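Local coordinates for protein cysteine hydrolase (Pseudomonas syringae pv. phaseolicola 1448A, PDB 3IRV) that probably acts as a hydrolase of the isochorismatase-like cysteine hydrolase family, at residues 54-59 with 143-148; 64-69 with 137-142; 147-152 with 194-199; 155-160 with 202-207; 206-209 with 215-218. All blocks are in the same frame, centred on the assembly; numbering follows the deposited sequence.

The five contacts all belong to an alpha/beta fold built on a parallel sheet. Contacts 1 and 2 share strand 141-147; their centres lie about 12 Å apart, and Leu57 packs on Val67 between them. Contact 3 starts where that strand runs into helix 149-162. It probably lies at the active site, since its segment 147-152 contains Cys152, the likely nucleophile as in relatives. Contact 4 joins the same two helices as contact 3, with centres about 10 Å apart, and both meet the second subunit. Contact 5 shares Glu206 and Val207 with contact 4. Contacts 2 and 3 lie about 21 Å apart, centre to centre.

Contact 1 of 5, residues 54-59 with 143-148; sequences QKLLQA and IVCGTV
Leu56 and Cys145 mark the closest backbone approach, with Leu56 CA 9.5 Å from Cys145 CA. That separation is wide because helix 54-59 lies a full side-chain layer off the strand. The helix is regular here: Gln58 N donates to Gln54 O at 3.0 Å. Residues 143-145 are strand. The chain then turns a corner at Gly146, which has a positive phi, and a cis peptide joins Thr147 to Val148. No hydrogen bond crosses the contact.

The layer is bridged by one leucine branch. The CB atoms of Leu56, Ile143 and Cys145 all point across the gap. With CG anti to the backbone N (chi1 175°), the Leu56 side chain extends toward the strand, and its CD2 methyl reaches between the two strand residues. Leu56 CD2 is 4.0 Å from Cys145 SG and 4.3 Å from Ile143 CG2. A chi1 of 63° turns Cys145 SG to meet this methyl. These are soft apolar contacts, and all three residues are buried.

This is one face of the parallel sheet in the alpha/beta fold. Val213 of helix 210-220 touches both Leu56 and Ile143, so that helix fills in beside helix 50-62. Leu56 also packs on Val25 of strand 23-28 and Leu170 of strand 166-170. Strand 141-147 runs between those two strands, with backbone hydrogen bonds to both.

Contact 2 of 5, residues 64-69 with 137-142; sequences QVMVIY and RDVDTI
Water 1 bridges Met66 and Arg137. It accepts a hydrogen bond from Met66 N at 2.9 Å and a weak one from Arg137 NE at 2.7 Å. A second polar link lies alongside: Arg137 NH2 points at Gln64 O, 3.1 Å away. This bond is weak and bent, with an N-H...O angle of 129°, although the oxygen lies near the guanidinium plane. Arg137 therefore meets the backbone of 64-69 both directly and through water.

The side chains of Arg137 and Met66 also pack. They slide past each other in opposite directions. The Arg137 chain is extended from CG to NE, which lays its guanidinium group along Met66. Met66 CB sits over one face of that group, offset toward its rim, with Met66 CB 3.9 Å from Arg137 NE. The methionine chain bends only at its end (chi3 42°). That bend places Met66 CE close to Arg137 CD, at 3.3 Å, a tight approach. The same methyl touches Val139 CG2 at 4.0 Å.

Both segments begin at helix ends. Gln64 and Asp138 each have a positive phi in a Schellman motif, which turns the chain out of helices 50-62 and 130-136. The contact thus joins the chain just ahead of, and at the start of, two strands near the protein surface. Strands 66-72 and 141-147 are not paired with each other, since strand 23-28 lies between them in the sheet. Helix 130-136 lies beside the contact, with Val133 against Met66 and Leu134 against Val139.

Contact 3 of 5, residues 147-152 with 194-199; sequences TVTNVC and RISLTT
Thr149 turns its CG2 methyl anti to the backbone N (OG1 at chi1 -55°), and Ser196 holds OG anti to its own N (chi1 -180°). These torsions set the Thr149 methyl against the Ser196 hydroxyl where helix 149-162 begins beside helix 189-204 of the isochorismatase fold. Thr149 CG2 is 3.4 Å from Ser196 OG. Ser196 has a second deposited conformer, so this distance holds for one of two positions.

The hydroxyls find their hydrogen bonds outside the two segments. Thr149 OG1 is hydrogen-bonded to Gln193 OE1, and Ser196 OG to Glu154 OE1. The backbones come close as well, with Asn150 CA 5.8 Å from Ser196 CA. The small serine allows that approach, and Asn150 CB lies 4.4 Å from Ser196 CB. Asn150 ND2 turns off to a hydrogen bond with Tyr179 OH, while Asn150 O is met by Arg158 NH2 of the second subunit.

A cis peptide precedes Val148, the N-cap residue. Helix 149-162 then opens with a wide pi-type turn. Two threonines of helix 189-204, Thr198 and Thr199, bond back to carbonyls one turn earlier. Thr199 OG1 donates to Ile195 O at 2.8 Å, and Thr199 N reaches the same oxygen from the opposite face of its carbonyl plane.

Contact 4 of 5, residues 155-160 with 202-207; sequences TTIRDG and YEFGEV
Arg158 and Phe204 make the tight part of this contact. Arg158 CG lies over one face of the phenyl ring in a CH-pi contact, 3.8 Å from the ring centroid and 19° off its normal. The arginine chain is extended from CG to NE, so it crosses the face at a slant and carries the guanidinium out past the CZ/CE2 rim. Arg158 CZ is 3.5 Å from Phe204 CZ, which sits over the centre of one guanidinium face. The two planes are 52° apart. Glu203 CB covers the other face of the phenyl ring.

The side toward the sheet is looser. Ile157 crosses Phe204 at about a right angle and meets it through its CG2 methyl, 3.7 Å from Phe204 CB. Neither side faces solvent. Ile157 leans on Val167 and Ala169 of strand 166-170, and the arginine end is closed by the second subunit.

The chemistry suits a buried charge at the dimer interface. Arg158 gives CG and one guanidinium face to the phenylalanine and its N-H groups to polar partners. Glu154 forms a salt bridge with it, and Asn150 O and Thr155 OG1 of the second subunit bind it, which probably offsets the cost of burying the cation.

Contact 5 of 5, residues 206-209 with 215-218; sequences EVTT and RRIE
Glu206 reaches from strand 206-208 to Arg216 on the helix that follows. Its CB points toward that helix. CG stands anti to the backbone N (chi1 175°), and the extended chain carries the carboxylate outward; the side chain also touches Ile168 of the neighbouring strand. CD comes to the edge of the Arg216 guanidinium, within its plane, and lies 3.5 Å from Arg216 NH2. OE1 accepts from Arg216 NH2 at 2.9 Å on its syn side. OE2 accepts from Arg216 NH1 at 2.7 Å through its syn lone pair, and that N-H...O angle is nearly straight at 172°.

This is an end-on, two-pronged salt bridge, with one nitrogen for each oxygen. Carboxylate and guanidinium planes are only 14° apart. The paired bonds keep the two groups nearly coplanar and resist rotation of either. In the fold, the bridge joins a short strand of the parallel sheet to the C-terminal helix 210-220, which follows directly, with only Thr209 between. Thr209 is the N-cap of that helix, and its OG1 takes the N-H of Glu212.

Each carboxylate oxygen has a further partner: Trp16 N for OE1 and Arg15 NH1 for OE2. Two arginines around one carboxylate would probably favour its charged form. Arg216 bends at chi3 to bring its tip round, and its NE pairs with Glu212 OE2. It has a second deposited conformer, so the grip described belongs to one of two positions. Thr208 OG1 approaches the same group more loosely, 4.2 Å from Arg216 NH1.

Contact 1 of 5, residues 54-59 with 143-148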
# COMPACT_ATOMS: atom_id res chain seq x y z
N GLN A 54 19.61 3.80 -15.25
CA GLN A 54 20.98 4.30 -15.45
C GLN A 54 20.98 5.76 -15.94
O GLN A 54 21.74 6.61 -15.42
CB GLN A 54 21.71 3.42 -16.47
CG GLN A 54 22.11 2.07 -15.96
CD GLN A 54 22.78 1.23 -17.05
OE1 GLN A 54 22.39 1.30 -18.22
NE2 GLN A 54 23.76 0.42 -16.66
N LYS A 55 20.12 6.06 -16.91
CA LYS A 55 19.98 7.43 -17.41
C LYS A 55 19.52 8.38 -16.31
O LYS A 55 20.04 9.49 -16.17
CB LYS A 55 19.01 7.47 -18.60
CG LYS A 55 19.49 6.72 -19.83
CD LYS A 55 18.47 6.88 -20.94
CE LYS A 55 19.03 6.49 -22.30
NZ LYS A 55 19.01 5.02 -22.48
N LEU A 56 18.54 7.93 -15.53
CA LEU A 56 18.00 8.71 -14.43
C LEU A 56 19.08 9.05 -13.42
O LEU A 56 19.19 10.23 -13.01
CB LEU A 56 16.87 7.94 -13.72
CG LEU A 56 16.32 8.63 -12.47
CD1 LEU A 56 15.66 9.99 -12.80
CD2 LEU A 56 15.34 7.67 -11.80
N LEU A 57 19.89 8.05 -13.03
CA LEU A 57 20.90 8.28 -12.00
C LEU A 57 22.01 9.22 -12.50
O LEU A 57 22.45 10.10 -11.78
CB LEU A 57 21.48 6.96 -11.44
CG LEU A 57 20.40 6.02 -10.86
CD1 LEU A 57 21.03 4.81 -10.17
CD2 LEU A 57 19.46 6.76 -9.90
N GLN A 58 22.39 9.06 -13.76
CA GLN A 58 23.38 9.95 -14.37
C GLN A 58 22.87 11.40 -14.34
O GLN A 58 23.61 12.31 -13.96
CB GLN A 58 23.70 9.47 -15.77
CG GLN A 58 24.65 10.35 -16.55
CD GLN A 58 24.77 9.91 -18.01
OE1 GLN A 58 23.76 9.66 -18.69
NE2 GLN A 58 26.00 9.79 -18.49
N ALA A 59 21.60 11.61 -14.70
CA ALA A 59 21.05 12.99 -14.66
C ALA A 59 20.92 13.54 -13.25
O ALA A 59 21.24 14.70 -13.00
CB ALA A 59 19.72 13.07 -15.37
N ILE A 143 11.28 10.59 -6.35
CA ILE A 143 11.04 9.93 -7.64
C ILE A 143 11.32 8.45 -7.40
O ILE A 143 12.44 8.11 -7.00
CB ILE A 143 12.05 10.46 -8.69
CG1 ILE A 143 11.79 11.95 -8.93
CG2 ILE A 143 11.95 9.67 -10.00
CD1 ILE A 143 12.93 12.67 -9.68
N VAL A 144 10.33 7.58 -7.66
CA VAL A 144 10.44 6.17 -7.27
C VAL A 144 10.59 5.30 -8.51
O VAL A 144 9.81 5.45 -9.47
CB VAL A 144 9.21 5.72 -6.44
CG1 VAL A 144 9.24 4.21 -6.18
CG2 VAL A 144 9.15 6.51 -5.11
N CYS A 145 11.61 4.45 -8.49
CA CYS A 145 11.82 3.43 -9.52
C CYS A 145 12.30 2.15 -8.86
O CYS A 145 12.64 2.16 -7.66
CB CYS A 145 12.83 3.93 -10.54
SG CYS A 145 14.51 4.24 -9.83
N GLY A 146 12.32 1.04 -9.61
CA GLY A 146 12.80 -0.24 -9.08
C GLY A 146 11.77 -1.35 -9.15
O GLY A 146 11.01 -1.39 -10.09
N THR A 147 11.76 -2.25 -8.15
CA THR A 147 10.88 -3.43 -8.20
C THR A 147 10.53 -3.81 -6.73
O THR A 147 11.32 -3.50 -5.84
CB THR A 147 11.61 -4.61 -8.97
OG1 THR A 147 10.66 -5.60 -9.41
CG2 THR A 147 12.66 -5.30 -8.07
N VAL A 148 9.37 -4.44 -6.43
CA VAL A 148 8.30 -4.79 -7.37
C VAL A 148 7.24 -3.69 -7.37
O VAL A 148 6.86 -3.17 -6.30
CB VAL A 148 7.70 -6.18 -7.00
CG1 VAL A 148 6.60 -6.60 -7.95
CG2 VAL A 148 8.81 -7.25 -6.95

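Contact 2 of 5, residues 64-69 with 137-142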
# COMPACT_ATOMS: atom_id res chain seq x y z
N GLN A 64 22.91 17.26 -8.80
CA GLN A 64 23.03 17.21 -7.34
C GLN A 64 21.70 16.79 -6.68
O GLN A 64 21.35 17.25 -5.59
CB GLN A 64 23.54 18.56 -6.79
CG GLN A 64 25.06 18.71 -6.73
CD GLN A 64 25.74 18.47 -8.07
OE1 GLN A 64 25.42 19.11 -9.07
NE2 GLN A 64 26.69 17.54 -8.08
N VAL A 65 20.95 15.94 -7.39
CA VAL A 65 19.73 15.36 -6.85
C VAL A 65 20.18 14.07 -6.13
O VAL A 65 20.80 13.20 -6.75
CB VAL A 65 18.70 15.03 -7.96
CG1 VAL A 65 17.56 14.16 -7.41
CG2 VAL A 65 18.14 16.33 -8.56
N MET A 66 19.90 13.97 -4.83
CA MET A 66 20.36 12.83 -4.02
C MET A 66 19.80 11.53 -4.54
O MET A 66 18.63 11.45 -4.89
CB MET A 66 19.95 13.01 -2.54
CG MET A 66 20.33 11.82 -1.61
SD MET A 66 20.11 12.15 0.18
CE MET A 66 18.56 12.99 0.08
N VAL A 67 20.67 10.51 -4.62
CA VAL A 67 20.27 9.18 -5.03
C VAL A 67 20.32 8.25 -3.82
O VAL A 67 21.36 8.14 -3.16
CB VAL A 67 21.23 8.63 -6.10
CG1 VAL A 67 20.94 7.17 -6.37
CG2 VAL A 67 21.11 9.45 -7.38
N ILE A 68 19.20 7.56 -3.57
CA ILE A 68 19.07 6.63 -2.44
C ILE A 68 18.69 5.26 -2.96
O ILE A 68 17.72 5.13 -3.69
CB ILE A 68 17.96 7.09 -1.47
CG1 ILE A 68 18.30 8.50 -0.95
CG2 ILE A 68 17.78 6.08 -0.32
CD1 ILE A 68 17.16 9.24 -0.22
N TYR A 69 19.45 4.23 -2.58
CA TYR A 69 19.09 2.86 -2.92
C TYR A 69 18.45 2.20 -1.71
O TYR A 69 18.95 2.34 -0.61
CB TYR A 69 20.34 2.05 -3.26
CG TYR A 69 21.07 2.48 -4.50
CD1 TYR A 69 20.94 1.73 -5.67
CD2 TYR A 69 21.95 3.61 -4.50
CE1 TYR A 69 21.64 2.08 -6.84
CE2 TYR A 69 22.64 3.97 -5.66
CZ TYR A 69 22.48 3.20 -6.83
OH TYR A 69 23.21 3.59 -7.97
N ARG A 137 17.83 16.65 4.63
CA ARG A 137 18.20 17.42 3.43
C ARG A 137 17.08 18.37 2.98
O ARG A 137 17.20 19.04 1.96
CB ARG A 137 18.55 16.45 2.29
CG ARG A 137 19.29 17.10 1.11
CD ARG A 137 19.35 16.15 -0.06
NE ARG A 137 20.05 16.65 -1.24
CZ ARG A 137 21.36 16.54 -1.44
NH1 ARG A 137 22.14 15.96 -0.52
NH2 ARG A 137 21.89 17.02 -2.56
N ASP A 138 15.98 18.40 3.75
CA ASP A 138 14.78 19.18 3.45
C ASP A 138 14.13 18.73 2.13
O ASP A 138 13.55 19.55 1.39
CB ASP A 138 15.05 20.70 3.41
CG ASP A 138 13.79 21.54 3.67
OD1 ASP A 138 12.81 21.04 4.29
OD2 ASP A 138 13.80 22.71 3.24
N VAL A 139 14.25 17.44 1.82
CA VAL A 139 13.61 16.91 0.61
C VAL A 139 12.13 16.72 0.86
O VAL A 139 11.74 16.23 1.93
CB VAL A 139 14.23 15.56 0.22
CG1 VAL A 139 13.37 14.83 -0.82
CG2 VAL A 139 15.67 15.78 -0.27
N ASP A 140 11.30 17.14 -0.10
CA ASP A 140 9.85 16.88 0.00
C ASP A 140 9.26 16.22 -1.25
O ASP A 140 8.04 16.01 -1.35
CB ASP A 140 9.07 18.15 0.37
CG ASP A 140 8.99 19.15 -0.79
OD1 ASP A 140 9.66 18.98 -1.82
OD2 ASP A 140 8.23 20.14 -0.64
N THR A 141 10.14 15.90 -2.20
CA THR A 141 9.72 15.31 -3.45
C THR A 141 10.59 14.10 -3.74
O THR A 141 11.83 14.19 -3.68
CB THR A 141 9.82 16.33 -4.59
OG1 THR A 141 9.07 17.50 -4.24
CG2 THR A 141 9.30 15.72 -5.91
N ILE A 142 9.96 12.96 -4.00
CA ILE A 142 10.70 11.72 -4.28
C ILE A 142 10.28 11.08 -5.61
O ILE A 142 9.09 11.02 -5.92
CB ILE A 142 10.61 10.69 -3.12
CG1 ILE A 142 9.15 10.28 -2.82
CG2 ILE A 142 11.29 11.23 -1.83
CD1 ILE A 142 9.01 9.19 -1.72
O HOH W 1 18.80 16.41 -3.59

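Contact 3 of 5, residues 147-152 with 194-199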
# COMPACT_ATOMS: atom_id res chain seq x y z
N THR A 147 11.76 -2.25 -8.15
CA THR A 147 10.88 -3.43 -8.20
C THR A 147 10.53 -3.81 -6.73
O THR A 147 11.32 -3.50 -5.84
CB THR A 147 11.61 -4.61 -8.97
OG1 THR A 147 10.66 -5.60 -9.41
CG2 THR A 147 12.66 -5.30 -8.07
N VAL A 148 9.37 -4.44 -6.43
CA VAL A 148 8.30 -4.79 -7.37
C VAL A 148 7.24 -3.69 -7.37
O VAL A 148 6.86 -3.17 -6.30
CB VAL A 148 7.70 -6.18 -7.00
CG1 VAL A 148 6.60 -6.60 -7.95
CG2 VAL A 148 8.81 -7.25 -6.95
N THR A 149 6.75 -3.33 -8.56
CA THR A 149 5.87 -2.16 -8.72
C THR A 149 4.81 -2.05 -7.65
O THR A 149 4.68 -1.01 -7.00
CB THR A 149 5.19 -2.15 -10.10
OG1 THR A 149 6.22 -2.22 -11.11
CG2 THR A 149 4.37 -0.87 -10.29
N ASN A 150 4.04 -3.13 -7.47
CA ASN A 150 2.85 -3.06 -6.61
C ASN A 150 3.16 -3.41 -5.16
O ASN A 150 2.27 -3.33 -4.29
CB ASN A 150 1.77 -4.01 -7.12
CG ASN A 150 2.23 -5.45 -7.12
OD1 ASN A 150 3.32 -5.77 -7.63
ND2 ASN A 150 1.41 -6.33 -6.57
N VAL A 151 4.40 -3.83 -4.89
CA VAL A 151 4.73 -4.33 -3.57
C VAL A 151 5.67 -3.33 -2.91
O VAL A 151 5.19 -2.36 -2.32
CB VAL A 151 5.28 -5.76 -3.58
CG1 VAL A 151 5.40 -6.28 -2.15
CG2 VAL A 151 4.36 -6.71 -4.40
N CYS A 152 6.99 -3.50 -3.03
CA CYS A 152 7.89 -2.54 -2.38
C CYS A 152 7.82 -1.13 -2.96
O CYS A 152 7.88 -0.15 -2.21
CB CYS A 152 9.32 -3.02 -2.45
SG CYS A 152 9.50 -4.58 -1.55
N ARG A 194 -0.59 -2.11 -15.02
CA ARG A 194 -1.71 -1.27 -15.45
C ARG A 194 -2.50 -0.79 -14.23
O ARG A 194 -2.78 0.40 -14.08
CB ARG A 194 -2.63 -2.10 -16.37
CG ARG A 194 -3.94 -1.45 -16.76
CD ARG A 194 -4.58 -2.19 -17.93
NE ARG A 194 -4.91 -3.58 -17.61
CZ ARG A 194 -6.09 -4.00 -17.15
NH1 ARG A 194 -7.11 -3.14 -16.96
NH2 ARG A 194 -6.28 -5.29 -16.91
N ILE A 195 -2.85 -1.72 -13.35
CA ILE A 195 -3.65 -1.37 -12.18
C ILE A 195 -2.85 -0.50 -11.20
O ILE A 195 -3.39 0.48 -10.69
CB ILE A 195 -4.22 -2.64 -11.47
CG1 ILE A 195 -5.53 -3.10 -12.13
CG2 ILE A 195 -4.68 -2.29 -10.04
CD1 ILE A 195 -5.48 -3.45 -13.57
N SER A 196 -1.58 -0.82 -10.99
CA SER A 196 -0.76 -0.06 -10.05
C SER A 196 -0.56 1.39 -10.51
O SER A 196 -0.75 2.33 -9.73
CB SER A 196 0.61 -0.73 -9.88
OG SER A 196 1.40 0.01 -8.98
N LEU A 197 -0.17 1.57 -11.77
CA LEU A 197 0.11 2.93 -12.25
C LEU A 197 -1.16 3.79 -12.25
O LEU A 197 -1.12 5.00 -11.91
CB LEU A 197 0.74 2.87 -13.64
CG LEU A 197 2.11 2.21 -13.70
CD1 LEU A 197 2.57 2.24 -15.15
CD2 LEU A 197 3.14 2.96 -12.83
N THR A 198 -2.28 3.17 -12.62
CA THR A 198 -3.57 3.88 -12.63
C THR A 198 -3.93 4.30 -11.18
O THR A 198 -4.31 5.46 -10.91
CB THR A 198 -4.66 2.97 -13.26
OG1 THR A 198 -4.33 2.74 -14.64
CG2 THR A 198 -6.04 3.66 -13.19
N THR A 199 -3.77 3.37 -10.25
CA THR A 199 -4.04 3.65 -8.84
C THR A 199 -3.14 4.76 -8.31
O THR A 199 -3.60 5.71 -7.66
CB THR A 199 -3.84 2.37 -8.01
OG1 THR A 199 -4.80 1.40 -8.44
CG2 THR A 199 -4.04 2.63 -6.50

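Contact 4 of 5, residues 155-160 with 202-207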
# COMPACT_ATOMS: atom_id res chain seq x y z
N THR A 155 4.33 0.31 -1.82
CA THR A 155 4.27 0.56 -0.36
C THR A 155 5.11 1.80 -0.01
O THR A 155 4.68 2.62 0.79
CB THR A 155 4.69 -0.65 0.48
OG1 THR A 155 3.94 -1.79 0.02
CG2 THR A 155 4.38 -0.42 1.95
N THR A 156 6.29 1.93 -0.62
CA THR A 156 7.08 3.14 -0.46
C THR A 156 6.31 4.41 -0.91
O THR A 156 6.32 5.43 -0.22
CB THR A 156 8.42 2.98 -1.20
OG1 THR A 156 9.06 1.78 -0.70
CG2 THR A 156 9.33 4.22 -1.00
N ILE A 157 5.66 4.34 -2.07
CA ILE A 157 4.80 5.42 -2.55
C ILE A 157 3.65 5.75 -1.58
O ILE A 157 3.48 6.92 -1.21
CB ILE A 157 4.26 5.07 -3.94
CG1 ILE A 157 5.43 5.01 -4.94
CG2 ILE A 157 3.20 6.08 -4.41
CD1 ILE A 157 5.04 4.41 -6.33
N ARG A 158 2.86 4.75 -1.17
CA ARG A 158 1.76 4.98 -0.21
C ARG A 158 2.27 5.57 1.10
O ARG A 158 1.74 6.55 1.61
CB ARG A 158 1.06 3.67 0.10
CG ARG A 158 0.36 3.09 -1.13
CD ARG A 158 -0.20 1.73 -0.84
NE ARG A 158 -0.79 1.11 -2.03
CZ ARG A 158 -2.05 0.69 -2.13
NH1 ARG A 158 -2.88 0.81 -1.10
NH2 ARG A 158 -2.49 0.16 -3.27
N ASP A 159 3.36 5.00 1.61
CA ASP A 159 3.93 5.50 2.86
C ASP A 159 4.53 6.91 2.74
O ASP A 159 4.47 7.71 3.68
CB ASP A 159 4.94 4.50 3.43
CG ASP A 159 4.28 3.16 3.81
OD1 ASP A 159 3.02 3.02 3.69
OD2 ASP A 159 5.02 2.23 4.25
N GLY A 160 5.04 7.22 1.55
CA GLY A 160 5.59 8.54 1.28
C GLY A 160 4.47 9.58 1.25
O GLY A 160 4.57 10.61 1.92
N TYR A 202 -4.29 8.12 -9.63
CA TYR A 202 -5.59 8.58 -9.13
C TYR A 202 -5.53 8.89 -7.64
O TYR A 202 -6.26 9.75 -7.14
CB TYR A 202 -6.66 7.51 -9.40
CG TYR A 202 -8.08 8.04 -9.43
CD1 TYR A 202 -8.65 8.47 -10.63
CD2 TYR A 202 -8.85 8.09 -8.26
CE1 TYR A 202 -9.98 8.95 -10.66
CE2 TYR A 202 -10.17 8.55 -8.28
CZ TYR A 202 -10.71 8.99 -9.48
OH TYR A 202 -12.01 9.45 -9.47
N GLU A 203 -4.68 8.15 -6.91
CA GLU A 203 -4.75 8.18 -5.44
C GLU A 203 -3.51 8.73 -4.72
O GLU A 203 -3.64 9.23 -3.59
CB GLU A 203 -4.95 6.76 -4.88
CG GLU A 203 -6.03 5.90 -5.51
CD GLU A 203 -7.45 6.38 -5.25
OE1 GLU A 203 -7.66 7.41 -4.56
OE2 GLU A 203 -8.38 5.71 -5.76
N PHE A 204 -2.31 8.55 -5.29
CA PHE A 204 -1.09 8.74 -4.48
C PHE A 204 -0.11 9.80 -4.95
O PHE A 204 0.67 10.29 -4.13
CB PHE A 204 -0.29 7.43 -4.32
CG PHE A 204 -1.11 6.24 -3.86
CD1 PHE A 204 -2.01 6.35 -2.79
CD2 PHE A 204 -0.94 4.99 -4.47
CE1 PHE A 204 -2.75 5.25 -2.36
CE2 PHE A 204 -1.68 3.89 -4.06
CZ PHE A 204 -2.60 4.03 -3.01
N GLY A 205 -0.10 10.14 -6.24
CA GLY A 205 0.86 11.17 -6.69
C GLY A 205 0.90 11.26 -8.21
O GLY A 205 -0.14 11.13 -8.86
N GLU A 206 2.09 11.51 -8.74
CA GLU A 206 2.27 11.70 -10.18
C GLU A 206 2.79 10.41 -10.81
O GLU A 206 3.63 9.73 -10.22
CB GLU A 206 3.30 12.79 -10.47
CG GLU A 206 3.60 12.92 -11.96
CD GLU A 206 4.47 14.09 -12.35
OE1 GLU A 206 5.03 14.80 -11.46
OE2 GLU A 206 4.58 14.31 -13.58
N VAL A 207 2.33 10.09 -12.02
CA VAL A 207 3.01 9.10 -12.84
C VAL A 207 3.55 9.80 -14.10
O VAL A 207 2.80 10.54 -14.76
CB VAL A 207 2.06 7.93 -13.23
CG1 VAL A 207 2.80 6.92 -14.14
CG2 VAL A 207 1.57 7.21 -11.97

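Contact 5 of 5, residues 206-209 with 215-218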
# COMPACT_ATOMS: atom_id res chain seq x y z
N GLU A 206 2.09 11.51 -8.74
CA GLU A 206 2.27 11.70 -10.18
C GLU A 206 2.79 10.41 -10.81
O GLU A 206 3.63 9.73 -10.22
CB GLU A 206 3.30 12.79 -10.47
CG GLU A 206 3.60 12.92 -11.96
CD GLU A 206 4.47 14.09 -12.35
OE1 GLU A 206 5.03 14.80 -11.46
OE2 GLU A 206 4.58 14.31 -13.58
N VAL A 207 2.33 10.09 -12.02
CA VAL A 207 3.01 9.10 -12.84
C VAL A 207 3.55 9.80 -14.10
O VAL A 207 2.80 10.54 -14.76
CB VAL A 207 2.06 7.93 -13.23
CG1 VAL A 207 2.80 6.92 -14.14
CG2 VAL A 207 1.57 7.21 -11.97
N THR A 208 4.84 9.60 -14.40
CA THR A 208 5.39 10.13 -15.64
C THR A 208 6.51 9.22 -16.11
O THR A 208 6.78 8.20 -15.46
CB THR A 208 5.89 11.60 -15.48
OG1 THR A 208 6.17 12.17 -16.77
CG2 THR A 208 7.13 11.67 -14.62
N THR A 209 7.12 9.54 -17.25
CA THR A 209 8.21 8.71 -17.77
C THR A 209 9.56 9.16 -17.25
O THR A 209 9.75 10.34 -16.85
CB THR A 209 8.29 8.73 -19.31
OG1 THR A 209 8.54 10.07 -19.73
CG2 THR A 209 6.98 8.22 -19.90
N ARG A 215 14.22 15.45 -18.12
CA ARG A 215 14.10 16.77 -18.75
C ARG A 215 13.74 17.85 -17.74
O ARG A 215 14.29 18.96 -17.76
CB ARG A 215 13.04 16.73 -19.84
CG ARG A 215 13.52 15.95 -21.03
CD ARG A 215 12.69 16.21 -22.26
NE ARG A 215 12.12 14.98 -22.79
CZ ARG A 215 10.85 14.64 -22.63
NH1 ARG A 215 10.00 15.46 -21.98
NH2 ARG A 215 10.42 13.48 -23.13
N ARG A 216 12.84 17.48 -16.83
CA ARG A 216 12.37 18.37 -15.79
C ARG A 216 13.49 18.69 -14.80
O ARG A 216 13.60 19.83 -14.33
CB ARG A 216 11.18 17.73 -15.09
CG ARG A 216 10.14 18.71 -14.66
CD ARG A 216 9.12 18.03 -13.77
NE ARG A 216 8.12 17.31 -14.53
CZ ARG A 216 7.24 16.47 -14.00
NH1 ARG A 216 6.36 15.86 -14.79
NH2 ARG A 216 7.24 16.23 -12.69
N ILE A 217 14.32 17.69 -14.51
CA ILE A 217 15.48 17.86 -13.63
C ILE A 217 16.52 18.78 -14.31
O ILE A 217 17.04 19.73 -13.69
CB ILE A 217 16.14 16.49 -13.28
CG1 ILE A 217 15.30 15.74 -12.24
CG2 ILE A 217 17.57 16.67 -12.77
CD1 ILE A 217 15.73 14.27 -12.03
N GLU A 218 16.81 18.52 -15.59
CA GLU A 218 17.78 19.31 -16.35
C GLU A 218 17.37 20.78 -16.51
O GLU A 218 18.22 21.68 -16.47
CB GLU A 218 18.03 18.67 -17.72
CG GLU A 218 18.78 17.36 -17.64
CD GLU A 218 18.75 16.57 -18.95
OE1 GLU A 218 17.91 16.87 -19.83
OE2 GLU A 218 19.56 15.64 -19.08